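Local coordinates for tetratricopeptide repeat protein (Parabacteroides merdae ATCC 43184, PDB 4R7S), which is of unknown function but, as a tetratricopeptide repeat protein, probably serves as a helical scaffold that binds other proteins or peptides, at residues A[43-48]-A[75-80]; A[55-60]-A[86-91]; A[84-87]-A[93-96]. All coordinates share one frame; numbering follows the deposited sequence.

Contact 1. Residues A[43-48]-A[75-80]; sequences LLTNLG and ITILEN. With EDO (1,2-ethanediol), chain H.
Thr45 of helix 40-52 meets Ile77 and Thr76 of helix 75-87 in the stacked helices of a tetratricopeptide repeat array, where two helices not consecutive in the chain lie side by side. The threonine carries its side of the contact. Its side chain and that of Ile77 cross at about a right angle, and Thr45 OG1 faces the CG1-CD1 bond of the isoleucine, 3.5 Å from Ile77 CG1 and 3.6 Å from Ile77 CD1. Ile77 CG1 lies anti to its own carbonyl carbon (chi1 -53°), and with CD1 extended beyond it the branch passes along the threonine hydroxyl. The other arm of the threonine, CG2, also reaches Ile77 CG1, at 3.9 Å, and meets the methyl of Thr76 at a looser distance, Thr45 CG2 to Thr76 CG2 being 4.2 Å.

No hydrogen bond joins the two segments. The hydroxyl of Thr45 is bonded instead to the carbonyl of Tyr41, one turn back in its own helix, so a polar atom faces hydrocarbon while its bonding need is met within the helix. Ala67 of helix 57-68 also packs against Thr45, placing the contact beside the helix that connects the pair in sequence.

Farther along helix 75-87, Asn80 turns its amide back on its own backbone, while OD1 has a weak 3.5 Å bond from O1 of a 1,2-ethanediol, probably a crystallisation additive. Asn80 ND2 donates to Thr76 O at 2.7 Å from above the carbonyl plane, and the same oxygen also accepts a bond from Asn80 N.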
loop_
_atom_site.group_PDB
_atom_site.type_symbol
_atom_site.label_atom_id
_atom_site.label_comp_id
_atom_site.label_asym_id
_atom_site.label_seq_id
_atom_site.Cartn_x
_atom_site.Cartn_y
_atom_site.Cartn_z
ATOM N N LEU A 43 -18.507 4.266 15.693
ATOM C CA LEU A 43 -17.521 4.117 16.749
ATOM C C LEU A 43 -16.632 2.931 16.439
ATOM O O LEU A 43 -15.411 3.032 16.602
ATOM C CB LEU A 43 -18.193 3.960 18.127
ATOM C CG LEU A 43 -19.009 5.148 18.631
ATOM C CD1 LEU A 43 -19.336 4.982 20.123
ATOM C CD2 LEU A 43 -18.270 6.466 18.373
ATOM N N LEU A 44 -17.239 1.828 15.926
ATOM C CA LEU A 44 -16.516 0.615 15.543
ATOM C C LEU A 44 -15.558 0.898 14.384
ATOM O O LEU A 44 -14.473 0.327 14.364
ATOM C CB LEU A 44 -17.465 -0.540 15.207
ATOM C CG LEU A 44 -18.113 -1.181 16.437
ATOM C CD1 LEU A 44 -19.496 -1.734 16.136
ATOM C CD2 LEU A 44 -17.211 -2.200 17.093
ATOM N N THR A 45 -15.902 1.838 13.485
ATOM C CA THR A 45 -15.042 2.201 12.350
ATOM C C THR A 45 -13.772 2.866 12.887
ATOM O O THR A 45 -12.680 2.399 12.545
ATOM C CB THR A 45 -15.779 3.059 11.300
ATOM O OG1 THR A 45 -17.039 2.464 10.992
ATOM C CG2 THR A 45 -15.013 3.171 10.017
ATOM N N ASN A 46 -13.924 3.911 13.755
ATOM C CA ASN A 46 -12.837 4.644 14.426
ATOM C C ASN A 46 -11.950 3.685 15.211
ATOM O O ASN A 46 -10.731 3.727 15.060
ATOM C CB ASN A 46 -13.390 5.712 15.391
ATOM C CG ASN A 46 -14.208 6.831 14.782
ATOM O OD1 ASN A 46 -13.963 7.290 13.651
ATOM N ND2 ASN A 46 -15.160 7.341 15.581
ATOM N N LEU A 47 -12.567 2.789 16.000
ATOM C CA LEU A 47 -11.883 1.765 16.802
ATOM C C LEU A 47 -11.014 0.893 15.886
ATOM O O LEU A 47 -9.829 0.729 16.163
ATOM C CB LEU A 47 -12.892 0.918 17.607
ATOM C CG LEU A 47 -12.333 -0.207 18.487
ATOM C CD1 LEU A 47 -11.541 0.329 19.676
ATOM C CD2 LEU A 47 -13.454 -1.095 19.012
ATOM N N GLY A 48 -11.584 0.421 14.779
ATOM C CA GLY A 48 -10.860 -0.376 13.799
ATOM C C GLY A 48 -9.591 0.309 13.328
ATOM O O GLY A 48 -8.529 -0.311 13.335
ATOM N N ILE A 75 -18.704 3.033 1.948
ATOM C CA ILE A 75 -17.441 3.312 1.247
ATOM C C ILE A 75 -16.259 3.309 2.223
ATOM O O ILE A 75 -15.300 2.583 1.967
ATOM C CB ILE A 75 -17.551 4.659 0.459
ATOM C CG1 ILE A 75 -18.258 4.427 -0.880
ATOM C CG2 ILE A 75 -16.187 5.331 0.212
ATOM C CD1 ILE A 75 -19.676 4.851 -0.913
ATOM N N THR A 76 -16.349 4.074 3.351
ATOM C CA THR A 76 -15.276 4.182 4.341
ATOM C C THR A 76 -14.929 2.830 4.935
ATOM O O THR A 76 -13.774 2.442 4.846
ATOM C CB THR A 76 -15.606 5.199 5.425
ATOM O OG1 THR A 76 -15.816 6.460 4.796
ATOM C CG2 THR A 76 -14.485 5.341 6.448
ATOM N N ILE A 77 -15.910 2.095 5.475
ATOM C CA ILE A 77 -15.670 0.788 6.082
ATOM C C ILE A 77 -15.077 -0.192 5.040
ATOM O O ILE A 77 -14.093 -0.854 5.346
ATOM C CB ILE A 77 -16.953 0.228 6.789
ATOM C CG1 ILE A 77 -17.522 1.269 7.784
ATOM C CG2 ILE A 77 -16.643 -1.100 7.524
ATOM C CD1 ILE A 77 -18.997 0.961 8.323
ATOM N N LEU A 78 -15.621 -0.226 3.811
ATOM C CA LEU A 78 -15.155 -1.130 2.762
ATOM C C LEU A 78 -13.745 -0.803 2.333
ATOM O O LEU A 78 -12.925 -1.708 2.205
ATOM C CB LEU A 78 -16.106 -1.112 1.545
ATOM C CG LEU A 78 -17.462 -1.795 1.760
ATOM C CD1 LEU A 78 -18.409 -1.438 0.649
ATOM C CD2 LEU A 78 -17.316 -3.315 1.893
ATOM N N GLU A 79 -13.450 0.487 2.160
ATOM C CA GLU A 79 -12.127 0.975 1.772
ATOM C C GLU A 79 -11.093 0.668 2.868
ATOM O O GLU A 79 -9.991 0.251 2.544
ATOM C CB GLU A 79 -12.197 2.483 1.475
ATOM C CG GLU A 79 -10.875 3.118 1.088
ATOM C CD GLU A 79 -10.879 4.633 1.066
ATOM O OE1 GLU A 79 -11.764 5.218 0.402
ATOM O OE2 GLU A 79 -9.965 5.234 1.673
ATOM N N ASN A 80 -11.453 0.822 4.144
ATOM C CA ASN A 80 -10.503 0.559 5.220
ATOM C C ASN A 80 -10.265 -0.941 5.442
ATOM O O ASN A 80 -9.109 -1.352 5.580
ATOM C CB ASN A 80 -10.938 1.259 6.513
ATOM C CG ASN A 80 -10.623 2.734 6.450
ATOM O OD1 ASN A 80 -9.496 3.179 6.666
ATOM N ND2 ASN A 80 -11.561 3.516 6.019
HETATM C C1 EDO H . -9.791 6.885 8.864
HETATM O O1 EDO H . -8.868 6.364 7.900
HETATM C C2 EDO H . -11.038 5.959 9.008
HETATM O O2 EDO H . -11.354 5.763 10.385
#

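Contact 2. Residues A[55-60]-A[86-91]; sequences GKLQEA and TELGET
Leu57 and Leu88 meet where the start of helix 57-68 faces the turn after helix 75-87, a contact between successive helical layers of the tetratricopeptide repeat array, with Leu57 CB 3.7 Å from Leu88 CD2. The same Leu88 methyl is approached by the amide end of Gln58, whose NE2 lies 3.4 Å from Leu88 CD2; the Gln58 chain is bent at chi2 (-45°), which brings its end nearer than its first bond would suggest. On the other flank, both methyls of Leu57 rest against the carboxylate of Glu87, Leu57 CD1 being 3.6 Å from Glu87 OE2, and the two side chains cross at about a right angle. Glu87 reaches there as an extended chain, with CG anti to the backbone N.

The carboxylate is anchored through OE1 in a salt bridge with Arg52, which also touches Leu57, so the arginine positions a first-shell group while packing on its neighbour.

Each backbone turns sharply beside the contact: Gly55 and Gly89 each end a helix in a Schellman motif with positive phi, and Lys56 and Glu90 follow at the N-cap positions of the next helices. The same kind of turn thus recurs in the two loops, with Leu57 and Gln58 following the first and Glu87 and Leu88 preceding Gly89 in the second. Leu57 also packs on Leu84 of helix 75-87.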
loop_
_atom_site.group_PDB
_atom_site.type_symbol
_atom_site.label_atom_id
_atom_site.label_comp_id
_atom_site.label_asym_id
_atom_site.label_seq_id
_atom_site.Cartn_x
_atom_site.Cartn_y
_atom_site.Cartn_z
ATOM N N GLY A 55 -1.104 -1.744 15.256
ATOM C CA GLY A 55 -0.631 -3.014 14.729
ATOM C C GLY A 55 -1.492 -4.185 15.144
ATOM O O GLY A 55 -1.178 -5.331 14.810
ATOM N N LYS A 56 -2.593 -3.916 15.885
ATOM C CA LYS A 56 -3.574 -4.915 16.333
ATOM C C LYS A 56 -4.504 -5.213 15.128
ATOM O O LYS A 56 -5.701 -4.889 15.123
ATOM C CB LYS A 56 -4.343 -4.402 17.564
ATOM C CG LYS A 56 -3.467 -3.770 18.638
ATOM C CD LYS A 56 -3.997 -4.053 20.038
ATOM C CE LYS A 56 -4.690 -2.886 20.694
ATOM N NZ LYS A 56 -5.530 -3.304 21.857
ATOM N N LEU A 57 -3.904 -5.799 14.086
ATOM C CA LEU A 57 -4.521 -6.073 12.795
ATOM C C LEU A 57 -5.706 -7.065 12.863
ATOM O O LEU A 57 -6.738 -6.795 12.242
ATOM C CB LEU A 57 -3.467 -6.572 11.796
ATOM C CG LEU A 57 -2.221 -5.693 11.571
ATOM C CD1 LEU A 57 -1.415 -6.203 10.376
ATOM C CD2 LEU A 57 -2.577 -4.206 11.356
ATOM N N GLN A 58 -5.578 -8.181 13.609
ATOM C CA GLN A 58 -6.678 -9.141 13.725
ATOM C C GLN A 58 -7.863 -8.517 14.450
ATOM O O GLN A 58 -8.996 -8.746 14.027
ATOM C CB GLN A 58 -6.245 -10.463 14.411
ATOM C CG GLN A 58 -5.463 -11.453 13.514
ATOM C CD GLN A 58 -6.016 -11.665 12.112
ATOM O OE1 GLN A 58 -7.220 -11.894 11.888
ATOM N NE2 GLN A 58 -5.128 -11.605 11.131
ATOM N N GLU A 59 -7.601 -7.695 15.499
ATOM C CA GLU A 59 -8.626 -6.980 16.289
ATOM C C GLU A 59 -9.366 -5.954 15.427
ATOM O O GLU A 59 -10.604 -5.872 15.462
ATOM C CB GLU A 59 -7.986 -6.253 17.487
ATOM C CG GLU A 59 -7.901 -7.092 18.743
ATOM C CD GLU A 59 -6.685 -6.787 19.591
ATOM O OE1 GLU A 59 -5.575 -7.232 19.214
ATOM O OE2 GLU A 59 -6.840 -6.100 20.628
ATOM N N ALA A 60 -8.582 -5.164 14.675
ATOM C CA ALA A 60 -9.054 -4.141 13.755
ATOM C C ALA A 60 -9.991 -4.759 12.733
ATOM O O ALA A 60 -11.010 -4.161 12.416
ATOM C CB ALA A 60 -7.876 -3.490 13.060
ATOM N N THR A 86 -5.508 -6.432 2.504
ATOM C CA THR A 86 -4.323 -6.349 1.668
ATOM C C THR A 86 -3.081 -6.468 2.558
ATOM O O THR A 86 -2.183 -7.253 2.235
ATOM C CB THR A 86 -4.358 -5.059 0.824
ATOM O OG1 THR A 86 -5.464 -5.142 -0.078
ATOM C CG2 THR A 86 -3.090 -4.864 -0.007
ATOM N N GLU A 87 -3.066 -5.737 3.699
ATOM C CA GLU A 87 -1.981 -5.738 4.679
ATOM C C GLU A 87 -1.844 -7.132 5.324
ATOM O O GLU A 87 -0.728 -7.546 5.652
ATOM C CB GLU A 87 -2.228 -4.654 5.737
ATOM C CG GLU A 87 -0.966 -4.252 6.480
ATOM C CD GLU A 87 -1.115 -3.305 7.654
ATOM O OE1 GLU A 87 -2.041 -2.465 7.634
ATOM O OE2 GLU A 87 -0.254 -3.356 8.562
ATOM N N LEU A 88 -2.970 -7.867 5.470
ATOM C CA LEU A 88 -2.974 -9.219 6.025
ATOM C C LEU A 88 -2.686 -10.275 4.944
ATOM O O LEU A 88 -2.633 -11.469 5.259
ATOM C CB LEU A 88 -4.316 -9.540 6.693
ATOM C CG LEU A 88 -4.728 -8.761 7.931
ATOM C CD1 LEU A 88 -6.207 -9.020 8.253
ATOM C CD2 LEU A 88 -3.871 -9.131 9.130
ATOM N N GLY A 89 -2.533 -9.841 3.689
ATOM C CA GLY A 89 -2.285 -10.736 2.557
ATOM C C GLY A 89 -3.500 -11.562 2.144
ATOM O O GLY A 89 -3.362 -12.550 1.410
ATOM N N GLU A 90 -4.701 -11.169 2.636
ATOM C CA GLU A 90 -5.998 -11.762 2.320
ATOM C C GLU A 90 -6.515 -11.104 1.022
ATOM O O GLU A 90 -7.452 -10.293 1.041
ATOM C CB GLU A 90 -6.965 -11.575 3.508
ATOM C CG GLU A 90 -6.745 -12.563 4.638
ATOM C CD GLU A 90 -7.116 -13.982 4.252
ATOM O OE1 GLU A 90 -8.329 -14.297 4.236
ATOM O OE2 GLU A 90 -6.199 -14.757 3.897
ATOM N N THR A 91 -5.846 -11.438 -0.097
ATOM C CA THR A 91 -6.052 -10.875 -1.426
ATOM C C THR A 91 -7.476 -11.092 -1.955
ATOM O O THR A 91 -8.053 -10.144 -2.489
ATOM C CB THR A 91 -4.987 -11.408 -2.400
ATOM O OG1 THR A 91 -3.701 -11.138 -1.845
ATOM C CG2 THR A 91 -5.045 -10.732 -3.761
#

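Contact 3. Residues A[84-87]-A[93-96]; sequences LYTE and KALN
Helices 75-87 and 91-104 form an antiparallel helical hairpin, the kind of element from which tetratricopeptide repeat folds are built, and they pack closely on the two arms next to their connecting turn. The CA atoms of Tyr85 and Ala94 are 5.0 Å apart, a close spacing consistent with the small side chain of Ala94. The Tyr85 ring lies against Lys93: Lys93 CB stands over the centre of one face, 3.5 Å from the ring centroid and only 4° off the ring normal, a CH-pi contact. Farther out, Lys93 CD comes within 3.5 Å of Tyr85 CE1 and passes beside CZ, so the aliphatic part of the lysine runs from the ring centre toward the phenol end. With chi2 and chi3 both near 180°, the lysine chain stays straight along this path and bends only at chi4 (84°). Its NZ then leaves the ring for a salt bridge with Glu90, a residue of the turn that itself touches Tyr85.

At the base of the ring, Tyr85 CB meets Ala94 CB at 3.6 Å. The same alanine methyl is also approached by the hydroxyl of the next residue, Thr86 OG1 lying 3.3 Å from Ala94 CB. That hydroxyl is bonded to the carbonyl of Ala82 in its own helix, so its approach to the methyl is plain packing.

Beyond the hairpin, Tyr85 rests on Leu61 of helix 57-68, while Ala94 packs on Leu118 of helix 109-121, and the contact thereby lies between the preceding helix and the following one.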
loop_
_atom_site.group_PDB
_atom_site.type_symbol
_atom_site.label_atom_id
_atom_site.label_comp_id
_atom_site.label_asym_id
_atom_site.label_seq_id
_atom_site.Cartn_x
_atom_site.Cartn_y
_atom_site.Cartn_z
ATOM N N LEU A 84 -7.016 -3.189 4.909
ATOM C CA LEU A 84 -6.526 -4.029 5.986
ATOM C C LEU A 84 -6.308 -5.469 5.482
ATOM O O LEU A 84 -5.281 -6.063 5.810
ATOM C CB LEU A 84 -7.471 -3.993 7.201
ATOM C CG LEU A 84 -7.085 -4.874 8.399
ATOM C CD1 LEU A 84 -5.741 -4.483 8.991
ATOM C CD2 LEU A 84 -8.131 -4.815 9.448
ATOM N N TYR A 85 -7.243 -6.007 4.662
ATOM C CA TYR A 85 -7.127 -7.350 4.086
ATOM C C TYR A 85 -5.850 -7.484 3.266
ATOM O O TYR A 85 -5.177 -8.506 3.345
ATOM C CB TYR A 85 -8.348 -7.690 3.217
ATOM C CG TYR A 85 -9.536 -8.248 3.973
ATOM C CD1 TYR A 85 -9.366 -9.187 4.985
ATOM C CD2 TYR A 85 -10.836 -7.875 3.641
ATOM C CE1 TYR A 85 -10.459 -9.725 5.667
ATOM C CE2 TYR A 85 -11.938 -8.429 4.296
ATOM C CZ TYR A 85 -11.744 -9.352 5.312
ATOM O OH TYR A 85 -12.810 -9.894 5.981
ATOM N N THR A 86 -5.508 -6.432 2.504
ATOM C CA THR A 86 -4.323 -6.349 1.668
ATOM C C THR A 86 -3.081 -6.468 2.558
ATOM O O THR A 86 -2.183 -7.253 2.235
ATOM C CB THR A 86 -4.358 -5.059 0.824
ATOM O OG1 THR A 86 -5.464 -5.142 -0.078
ATOM C CG2 THR A 86 -3.090 -4.864 -0.007
ATOM N N GLU A 87 -3.066 -5.737 3.699
ATOM C CA GLU A 87 -1.981 -5.738 4.679
ATOM C C GLU A 87 -1.844 -7.132 5.324
ATOM O O GLU A 87 -0.728 -7.546 5.652
ATOM C CB GLU A 87 -2.228 -4.654 5.737
ATOM C CG GLU A 87 -0.966 -4.252 6.480
ATOM C CD GLU A 87 -1.115 -3.305 7.654
ATOM O OE1 GLU A 87 -2.041 -2.465 7.634
ATOM O OE2 GLU A 87 -0.254 -3.356 8.562
ATOM N N LYS A 93 -10.236 -11.623 -0.242
ATOM C CA LYS A 93 -11.110 -10.875 0.653
ATOM C C LYS A 93 -11.019 -9.357 0.374
ATOM O O LYS A 93 -12.057 -8.689 0.351
ATOM C CB LYS A 93 -10.790 -11.210 2.117
ATOM C CG LYS A 93 -11.432 -12.516 2.558
ATOM C CD LYS A 93 -11.322 -12.755 4.042
ATOM C CE LYS A 93 -12.005 -14.038 4.445
ATOM N NZ LYS A 93 -11.124 -15.214 4.248
ATOM N N ALA A 94 -9.810 -8.838 0.088
ATOM C CA ALA A 94 -9.613 -7.425 -0.225
ATOM C C ALA A 94 -10.324 -7.072 -1.513
ATOM O O ALA A 94 -11.077 -6.101 -1.546
ATOM C CB ALA A 94 -8.130 -7.111 -0.332
ATOM N N LEU A 95 -10.117 -7.903 -2.558
ATOM C CA LEU A 95 -10.717 -7.786 -3.887
ATOM C C LEU A 95 -12.240 -7.795 -3.776
ATOM O O LEU A 95 -12.882 -6.892 -4.316
ATOM C CB LEU A 95 -10.197 -8.932 -4.808
ATOM C CG LEU A 95 -10.848 -9.162 -6.195
ATOM C CD1 LEU A 95 -10.749 -7.939 -7.097
ATOM C CD2 LEU A 95 -10.194 -10.327 -6.899
ATOM N N ASN A 96 -12.807 -8.750 -3.010
ATOM C CA ASN A 96 -14.254 -8.840 -2.802
ATOM C C ASN A 96 -14.842 -7.519 -2.218
ATOM O O ASN A 96 -15.933 -7.102 -2.635
ATOM C CB ASN A 96 -14.604 -10.036 -1.901
ATOM C CG ASN A 96 -16.069 -10.116 -1.511
ATOM O OD1 ASN A 96 -16.973 -10.131 -2.365
ATOM N ND2 ASN A 96 -16.338 -10.123 -0.201
#

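All three contacts use helix 75-87. Contact 1 takes its first turns, with helix 40-52 as partner; contacts 2 and 3 share Thr86 and Glu87 at its far end, where the partners are helix 57-68 and helix 91-104. The centres of contacts 2 and 3 are about 8 Å apart, and that of contact 1 lies about 13 Å from contact 2 and 14 Å from contact 3. Along the chain, contacts 1 and 2 interleave, whereas contact 3 follows contact 1 in series. Contacts 1 and 2 thus join one helical hairpin to the next, and contact 3 closes the second hairpin, in keeping with the repeat architecture of the array.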